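Local structure of cytochrome P450 monooxygenase (Rhodococcus sp. ECU0066, 6KBH) at residues V156-D165 / E402-R413. The protein is probably a self-sufficient monooxygenase, in which electrons would pass from FMN through a [2Fe-2S] cluster to a heme that activates oxygen for substrate oxidation. Residues are numbered along the deposited sequence; the frame is centred on the assembly and turned at random.
Sequences VRRLTREYVD and EIQIFLEELTRR
Helix 153-164 packs against helix 396-413 in the heme domain through a buried helix-helix contact that combines apolar packing with two arginine-glutamate salt-bridge networks. The axes of the two short segments approach to 10.0 Å and cross at -43°, running in broadly the same direction. At the end nearer the heme, Val156 CG1 meets Ile405 CD1 at 3.6 Å, while CG2 of Ile405 lies over one face of the Arg157 guanidinium. Extended from CG to NE, Arg157 passes Ile405 and reaches Glu408, where its NH1 donates to OE2 at 2.8 Å. This oxygen is met from above the carboxylate plane, and the two flat groups stand almost perpendicular. Thr160 turns OG1 back to the Val156 carbonyl oxygen, 2.7 Å away, and OG1 also sits at the edge of the Phe406 ring. In the cytochrome P450 fold, helix 396-413 is the L helix, which follows the cysteine that ligates the heme iron; here that ligand is Cys393. Phe406 and Leu410 reach helix 284-300 from this helix, and the Glu402 side chain comes within about 5 Å of the heme. Farther along, Glu409 extends with CG anti to its backbone nitrogen (chi1 -170°), carrying its carboxylate across to helix 153-164. Its OE2 takes a nearly straight bond of 3.0 Å from Arg161 NE, whereas Arg413 NH1 approaches from the opposite face on the anti side. This shared anion probably offsets the closeness of the two arginines, whose guanidinium planes are steeply inclined to each other. Arg413 also forms a salt bridge with Glu450, and Val164 CG2 lies over one face of its guanidinium while contacting Leu410 CD2 at 4.1 Å.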
ATOM      1  N   VAL A 156     -19.007   5.347  -1.737  1.00 92.06           N
ATOM      2  CA  VAL A 156     -18.170   6.376  -2.346  1.00 92.99           C
ATOM      3  C   VAL A 156     -18.287   6.340  -3.865  1.00 98.84           C
ATOM      4  O   VAL A 156     -18.231   7.385  -4.524  1.00104.23           O
ATOM      5  CB  VAL A 156     -16.712   6.221  -1.871  1.00 90.40           C
ATOM      6  CG1 VAL A 156     -16.272   4.776  -1.970  1.00 96.18           C
ATOM      7  CG2 VAL A 156     -15.779   7.124  -2.670  1.00 87.48           C
ATOM      8  N   ARG A 157     -18.462   5.152  -4.448  1.00 95.94           N
ATOM      9  CA  ARG A 157     -18.689   5.068  -5.887  1.00 95.61           C
ATOM     10  C   ARG A 157     -20.002   5.740  -6.272  1.00 98.39           C
ATOM     11  O   ARG A 157     -20.088   6.401  -7.315  1.00 93.83           O
ATOM     12  CB  ARG A 157     -18.677   3.608  -6.335  1.00 99.59           C
ATOM     13  CG  ARG A 157     -17.304   2.961  -6.296  1.00 96.37           C
ATOM     14  CD  ARG A 157     -17.351   1.542  -6.826  1.00101.10           C
ATOM     15  NE  ARG A 157     -16.024   0.941  -6.881  1.00102.30           N
ATOM     16  CZ  ARG A 157     -15.177   1.106  -7.891  1.00105.28           C
ATOM     17  NH1 ARG A 157     -15.520   1.856  -8.930  1.00100.76           N
ATOM     18  NH2 ARG A 157     -13.988   0.522  -7.860  1.00 98.01           N
ATOM     19  N   ARG A 158     -21.038   5.570  -5.448  1.00106.46           N
ATOM     20  CA  ARG A 158     -22.299   6.270  -5.675  1.00101.62           C
ATOM     21  C   ARG A 158     -22.101   7.781  -5.622  1.00107.98           C
ATOM     22  O   ARG A 158     -22.526   8.507  -6.527  1.00111.05           O
ATOM     23  CB  ARG A 158     -23.338   5.823  -4.644  1.00 99.61           C
ATOM     24  CG  ARG A 158     -24.697   6.498  -4.789  1.00105.61           C
ATOM     25  CD  ARG A 158     -25.681   6.025  -3.723  1.00105.21           C
ATOM     26  NE  ARG A 158     -25.377   6.564  -2.398  1.00110.56           N
ATOM     27  CZ  ARG A 158     -25.776   7.756  -1.965  1.00108.70           C
ATOM     28  NH1 ARG A 158     -26.496   8.544  -2.753  1.00112.11           N
ATOM     29  NH2 ARG A 158     -25.455   8.163  -0.744  1.00102.63           N
ATOM     30  N   LEU A 159     -21.441   8.269  -4.569  1.00104.18           N
ATOM     31  CA  LEU A 159     -21.291   9.710  -4.388  1.00105.87           C
ATOM     32  C   LEU A 159     -20.345  10.311  -5.422  1.00105.20           C
ATOM     33  O   LEU A 159     -20.555  11.443  -5.874  1.00 98.95           O
ATOM     34  CB  LEU A 159     -20.800  10.011  -2.974  1.00101.00           C
ATOM     35  CG  LEU A 159     -21.805   9.725  -1.859  1.00103.95           C
ATOM     36  CD1 LEU A 159     -21.146   9.848  -0.500  1.00102.67           C
ATOM     37  CD2 LEU A 159     -22.996  10.665  -1.967  1.00107.94           C
ATOM     38  N   THR A 160     -19.295   9.579  -5.801  1.00103.60           N
ATOM     39  CA  THR A 160     -18.374  10.093  -6.810  1.00104.02           C
ATOM     40  C   THR A 160     -19.079  10.321  -8.140  1.00111.18           C
ATOM     41  O   THR A 160     -18.747  11.268  -8.863  1.00110.19           O
ATOM     42  CB  THR A 160     -17.188   9.138  -6.982  1.00 99.73           C
ATOM     43  OG1 THR A 160     -16.479   9.030  -5.741  1.00100.10           O
ATOM     44  CG2 THR A 160     -16.230   9.648  -8.046  1.00 89.36           C
ATOM     45  N   ARG A 161     -20.080   9.496  -8.463  1.00112.15           N
ATOM     46  CA  ARG A 161     -20.768   9.639  -9.741  1.00114.76           C
ATOM     47  C   ARG A 161     -21.940  10.610  -9.675  1.00117.77           C
ATOM     48  O   ARG A 161     -22.156  11.377 -10.623  1.00112.58           O
ATOM     49  CB  ARG A 161     -21.254   8.286 -10.251  1.00112.62           C
ATOM     50  CG  ARG A 161     -22.424   8.404 -11.217  1.00120.23           C
ATOM     51  CD  ARG A 161     -22.531   7.150 -12.039  1.00121.84           C
ATOM     52  NE  ARG A 161     -21.188   6.638 -12.320  1.00124.34           N
ATOM     53  CZ  ARG A 161     -20.909   5.370 -12.577  1.00126.15           C
ATOM     54  NH1 ARG A 161     -21.885   4.474 -12.592  1.00126.55           N
ATOM     55  NH2 ARG A 161     -19.661   4.979 -12.813  1.00123.68           N
ATOM     56  N   GLU A 162     -22.695  10.598  -8.570  1.00116.15           N
ATOM     57  CA  GLU A 162     -23.771  11.569  -8.382  1.00111.41           C
ATOM     58  C   GLU A 162     -23.316  12.988  -8.690  1.00117.28           C
ATOM     59  O   GLU A 162     -24.116  13.814  -9.145  1.00127.19           O
ATOM     60  CB  GLU A 162     -24.299  11.500  -6.949  1.00104.12           C
ATOM     61  CG  GLU A 162     -25.168  10.299  -6.639  1.00108.31           C
ATOM     62  CD  GLU A 162     -25.860  10.426  -5.295  1.00113.60           C
ATOM     63  OE1 GLU A 162     -25.640  11.447  -4.608  1.00112.70           O
ATOM     64  OE2 GLU A 162     -26.618   9.507  -4.923  1.00113.65           O
ATOM     65  N   TYR A 163     -22.040  13.288  -8.450  1.00112.18           N
ATOM     66  CA  TYR A 163     -21.500  14.617  -8.701  1.00113.73           C
ATOM     67  C   TYR A 163     -21.010  14.787 -10.136  1.00113.70           C
ATOM     68  O   TYR A 163     -21.306  15.803 -10.772  1.00126.84           O
ATOM     69  CB  TYR A 163     -20.368  14.913  -7.713  1.00109.77           C
ATOM     70  CG  TYR A 163     -20.844  15.477  -6.392  1.00103.54           C
ATOM     71  CD1 TYR A 163     -21.217  16.809  -6.281  1.00100.12           C
ATOM     72  CD2 TYR A 163     -20.928  14.676  -5.259  1.00 94.77           C
ATOM     73  CE1 TYR A 163     -21.655  17.332  -5.080  1.00 98.26           C
ATOM     74  CE2 TYR A 163     -21.362  15.191  -4.050  1.00 95.71           C
ATOM     75  CZ  TYR A 163     -21.725  16.520  -3.968  1.00101.62           C
ATOM     76  OH  TYR A 163     -22.161  17.037  -2.768  1.00100.70           O
ATOM     77  N   VAL A 164     -20.271  13.808 -10.667  1.00112.50           N
ATOM     78  CA  VAL A 164     -19.632  14.000 -11.967  1.00114.45           C
ATOM     79  C   VAL A 164     -20.665  14.098 -13.085  1.00119.19           C
ATOM     80  O   VAL A 164     -20.442  14.790 -14.086  1.00127.60           O
ATOM     81  CB  VAL A 164     -18.603  12.883 -12.237  1.00114.17           C
ATOM     82  CG1 VAL A 164     -19.229  11.551 -12.038  1.00116.90           C
ATOM     83  CG2 VAL A 164     -18.034  12.978 -13.646  1.00110.90           C
ATOM     84  N   ASP A 165     -21.818  13.444 -12.936  1.00122.63           N
ATOM     85  CA  ASP A 165     -22.813  13.479 -14.000  1.00125.32           C
ATOM     86  C   ASP A 165     -23.608  14.781 -14.042  1.00125.72           C
ATOM     87  O   ASP A 165     -24.399  14.974 -14.970  1.00129.17           O
ATOM     88  CB  ASP A 165     -23.768  12.283 -13.882  1.00119.19           C
ATOM     89  CG  ASP A 165     -24.584  12.297 -12.599  1.00124.59           C
ATOM     90  OD1 ASP A 165     -24.495  13.274 -11.827  1.00128.45           O
ATOM     91  OD2 ASP A 165     -25.325  11.320 -12.366  1.00120.92           O
ATOM     92  N   GLU A 402     -10.624   6.534  -1.638  1.00 82.01           N
ATOM     93  CA  GLU A 402     -11.347   7.681  -2.173  1.00 85.24           C
ATOM     94  C   GLU A 402     -10.665   8.250  -3.411  1.00 86.08           C
ATOM     95  O   GLU A 402     -11.315   8.511  -4.432  1.00 81.49           O
ATOM     96  CB  GLU A 402     -11.432   8.740  -1.087  1.00 89.39           C
ATOM     97  CG  GLU A 402     -12.742   9.415  -0.965  1.00 88.95           C
ATOM     98  CD  GLU A 402     -12.843  10.138   0.342  1.00 87.45           C
ATOM     99  OE1 GLU A 402     -12.049   9.843   1.260  1.00 91.37           O
ATOM    100  OE2 GLU A 402     -13.684  11.037   0.439  1.00 86.98           O
ATOM    101  N   ILE A 403      -9.352   8.468  -3.330  1.00 79.75           N
ATOM    102  CA  ILE A 403      -8.614   8.999  -4.469  1.00 84.73           C
ATOM    103  C   ILE A 403      -8.668   8.024  -5.633  1.00 93.41           C
ATOM    104  O   ILE A 403      -8.907   8.413  -6.784  1.00 93.92           O
ATOM    105  CB  ILE A 403      -7.161   9.310  -4.071  1.00 82.72           C
ATOM    106  CG1 ILE A 403      -7.116  10.345  -2.951  1.00 87.16           C
ATOM    107  CG2 ILE A 403      -6.392   9.819  -5.272  1.00 83.28           C
ATOM    108  CD1 ILE A 403      -7.614  11.689  -3.366  1.00 91.60           C
ATOM    109  N   GLN A 404      -8.443   6.739  -5.349  1.00 93.59           N
ATOM    110  CA  GLN A 404      -8.401   5.728  -6.403  1.00 84.20           C
ATOM    111  C   GLN A 404      -9.671   5.707  -7.246  1.00 85.49           C
ATOM    112  O   GLN A 404      -9.608   5.537  -8.463  1.00 88.16           O
ATOM    113  CB  GLN A 404      -8.159   4.353  -5.789  1.00 88.28           C
ATOM    114  CG  GLN A 404      -6.716   3.928  -5.772  1.00 84.83           C
ATOM    115  CD  GLN A 404      -6.513   2.780  -4.831  1.00 92.30           C
ATOM    116  OE1 GLN A 404      -6.466   2.972  -3.624  1.00 98.75           O
ATOM    117  NE2 GLN A 404      -6.431   1.571  -5.370  1.00 95.74           N
ATOM    118  N   ILE A 405     -10.834   5.853  -6.615  1.00 82.77           N
ATOM    119  CA  ILE A 405     -12.094   5.823  -7.355  1.00 92.44           C
ATOM    120  C   ILE A 405     -12.362   7.152  -8.055  1.00 97.77           C
ATOM    121  O   ILE A 405     -12.866   7.172  -9.187  1.00101.74           O
ATOM    122  CB  ILE A 405     -13.258   5.395  -6.441  1.00 91.45           C
ATOM    123  CG1 ILE A 405     -12.868   4.214  -5.589  1.00103.25           C
ATOM    124  CG2 ILE A 405     -14.427   4.967  -7.284  1.00102.87           C
ATOM    125  CD1 ILE A 405     -13.642   4.105  -4.310  1.00 97.88           C
ATOM    126  N   PHE A 406     -12.107   8.266  -7.368  1.00 94.21           N
ATOM    127  CA  PHE A 406     -12.132   9.549  -8.046  1.00 93.14           C
ATOM    128  C   PHE A 406     -11.359   9.469  -9.354  1.00 93.85           C
ATOM    129  O   PHE A 406     -11.860   9.850 -10.423  1.00 95.61           O
ATOM    130  CB  PHE A 406     -11.522  10.653  -7.177  1.00 89.11           C
ATOM    131  CG  PHE A 406     -12.250  10.949  -5.894  1.00 87.13           C
ATOM    132  CD1 PHE A 406     -13.557  10.533  -5.704  1.00 93.70           C
ATOM    133  CD2 PHE A 406     -11.633  11.680  -4.893  1.00 87.70           C
ATOM    134  CE1 PHE A 406     -14.218  10.825  -4.524  1.00 94.08           C
ATOM    135  CE2 PHE A 406     -12.290  11.977  -3.710  1.00 87.59           C
ATOM    136  CZ  PHE A 406     -13.585  11.550  -3.530  1.00 93.61           C
ATOM    137  N   LEU A 407     -10.132   8.975  -9.272  1.00 92.89           N
ATOM    138  CA  LEU A 407      -9.249   8.878 -10.416  1.00 96.37           C
ATOM    139  C   LEU A 407      -9.544   7.674 -11.298  1.00102.70           C
ATOM    140  O   LEU A 407      -8.896   7.524 -12.336  1.00112.20           O
ATOM    141  CB  LEU A 407      -7.789   8.841  -9.952  1.00101.20           C
ATOM    142  CG  LEU A 407      -6.709   8.989 -11.026  1.00105.83           C
ATOM    143  CD1 LEU A 407      -6.877  10.306 -11.782  1.00114.64           C
ATOM    144  CD2 LEU A 407      -5.316   8.861 -10.435  1.00101.73           C
ATOM    145  N   GLU A 408     -10.488   6.800 -10.951  1.00 99.62           N
ATOM    146  CA  GLU A 408     -10.816   5.881 -12.033  1.00101.25           C
ATOM    147  C   GLU A 408     -11.998   6.386 -12.847  1.00 99.48           C
ATOM    148  O   GLU A 408     -11.968   6.300 -14.078  1.00100.72           O
ATOM    149  CB  GLU A 408     -11.055   4.446 -11.532  1.00101.52           C
ATOM    150  CG  GLU A 408     -12.241   4.171 -10.645  1.00105.65           C
ATOM    151  CD  GLU A 408     -12.770   2.753 -10.844  1.00102.16           C
ATOM    152  OE1 GLU A 408     -13.087   2.388 -11.997  1.00104.90           O
ATOM    153  OE2 GLU A 408     -12.879   2.009  -9.848  1.00 94.46           O
ATOM    154  N   GLU A 409     -13.005   6.982 -12.204  1.00101.58           N
ATOM    155  CA  GLU A 409     -14.148   7.483 -12.960  1.00106.78           C
ATOM    156  C   GLU A 409     -13.743   8.593 -13.925  1.00109.01           C
ATOM    157  O   GLU A 409     -14.209   8.625 -15.069  1.00113.45           O
ATOM    158  CB  GLU A 409     -15.246   7.978 -12.025  1.00101.74           C
ATOM    159  CG  GLU A 409     -16.519   8.276 -12.796  1.00109.61           C
ATOM    160  CD  GLU A 409     -17.732   8.496 -11.923  1.00117.69           C
ATOM    161  OE1 GLU A 409     -17.573   8.655 -10.696  1.00117.65           O
ATOM    162  OE2 GLU A 409     -18.856   8.494 -12.473  1.00120.44           O
ATOM    163  N   LEU A 410     -12.886   9.517 -13.483  1.00100.58           N
ATOM    164  CA  LEU A 410     -12.508  10.626 -14.355  1.00103.43           C
ATOM    165  C   LEU A 410     -11.565  10.181 -15.466  1.00104.66           C
ATOM    166  O   LEU A 410     -11.518  10.818 -16.525  1.00109.42           O
ATOM    167  CB  LEU A 410     -11.885  11.756 -13.536  1.00104.49           C
ATOM    168  CG  LEU A 410     -12.728  12.250 -12.357  1.00102.00           C
ATOM    169  CD1 LEU A 410     -11.934  13.227 -11.522  1.00 96.32           C
ATOM    170  CD2 LEU A 410     -14.031  12.881 -12.827  1.00 94.67           C
ATOM    171  N   THR A 411     -10.808   9.103 -15.253  1.00100.78           N
ATOM    172  CA  THR A 411     -10.028   8.535 -16.348  1.00106.69           C
ATOM    173  C   THR A 411     -10.870   7.630 -17.233  1.00108.57           C
ATOM    174  O   THR A 411     -10.572   7.483 -18.423  1.00115.01           O
ATOM    175  CB  THR A 411      -8.829   7.759 -15.813  1.00110.34           C
ATOM    176  OG1 THR A 411      -9.283   6.621 -15.064  1.00106.42           O
ATOM    177  CG2 THR A 411      -7.969   8.658 -14.940  1.00103.36           C
ATOM    178  N   ARG A 412     -11.905   7.005 -16.674  1.00109.08           N
ATOM    179  CA  ARG A 412     -12.815   6.206 -17.487  1.00111.58           C
ATOM    180  C   ARG A 412     -13.636   7.095 -18.409  1.00109.55           C
ATOM    181  O   ARG A 412     -13.557   6.985 -19.637  1.00116.93           O
ATOM    182  CB  ARG A 412     -13.736   5.381 -16.590  1.00113.29           C
ATOM    183  CG  ARG A 412     -13.071   4.195 -15.924  1.00112.64           C
ATOM    184  CD  ARG A 412     -13.170   2.946 -16.770  1.00117.17           C
ATOM    185  NE  ARG A 412     -12.787   1.766 -16.003  1.00117.86           N
ATOM    186  CZ  ARG A 412     -13.542   1.210 -15.059  1.00120.67           C
ATOM    187  NH1 ARG A 412     -14.730   1.723 -14.765  1.00122.40           N
ATOM    188  NH2 ARG A 412     -13.110   0.138 -14.410  1.00111.39           N
ATOM    189  N   ARG A 413     -14.419   8.002 -17.826  1.00104.78           N
ATOM    190  CA  ARG A 413     -15.428   8.719 -18.592  1.00112.91           C
ATOM    191  C   ARG A 413     -14.830   9.856 -19.415  1.00116.52           C
ATOM    192  O   ARG A 413     -15.222  10.055 -20.569  1.00123.72           O
ATOM    193  CB  ARG A 413     -16.515   9.241 -17.649  1.00109.56           C
ATOM    194  CG  ARG A 413     -17.300   8.123 -16.977  1.00108.13           C
ATOM    195  CD  ARG A 413     -18.185   8.612 -15.844  1.00106.12           C
ATOM    196  NE  ARG A 413     -19.313   9.412 -16.307  1.00114.05           N
ATOM    197  CZ  ARG A 413     -20.316   9.805 -15.528  1.00114.65           C
ATOM    198  NH1 ARG A 413     -20.341   9.463 -14.248  1.00109.52           N
ATOM    199  NH2 ARG A 413     -21.302  10.533 -16.033  1.00119.06           N
TER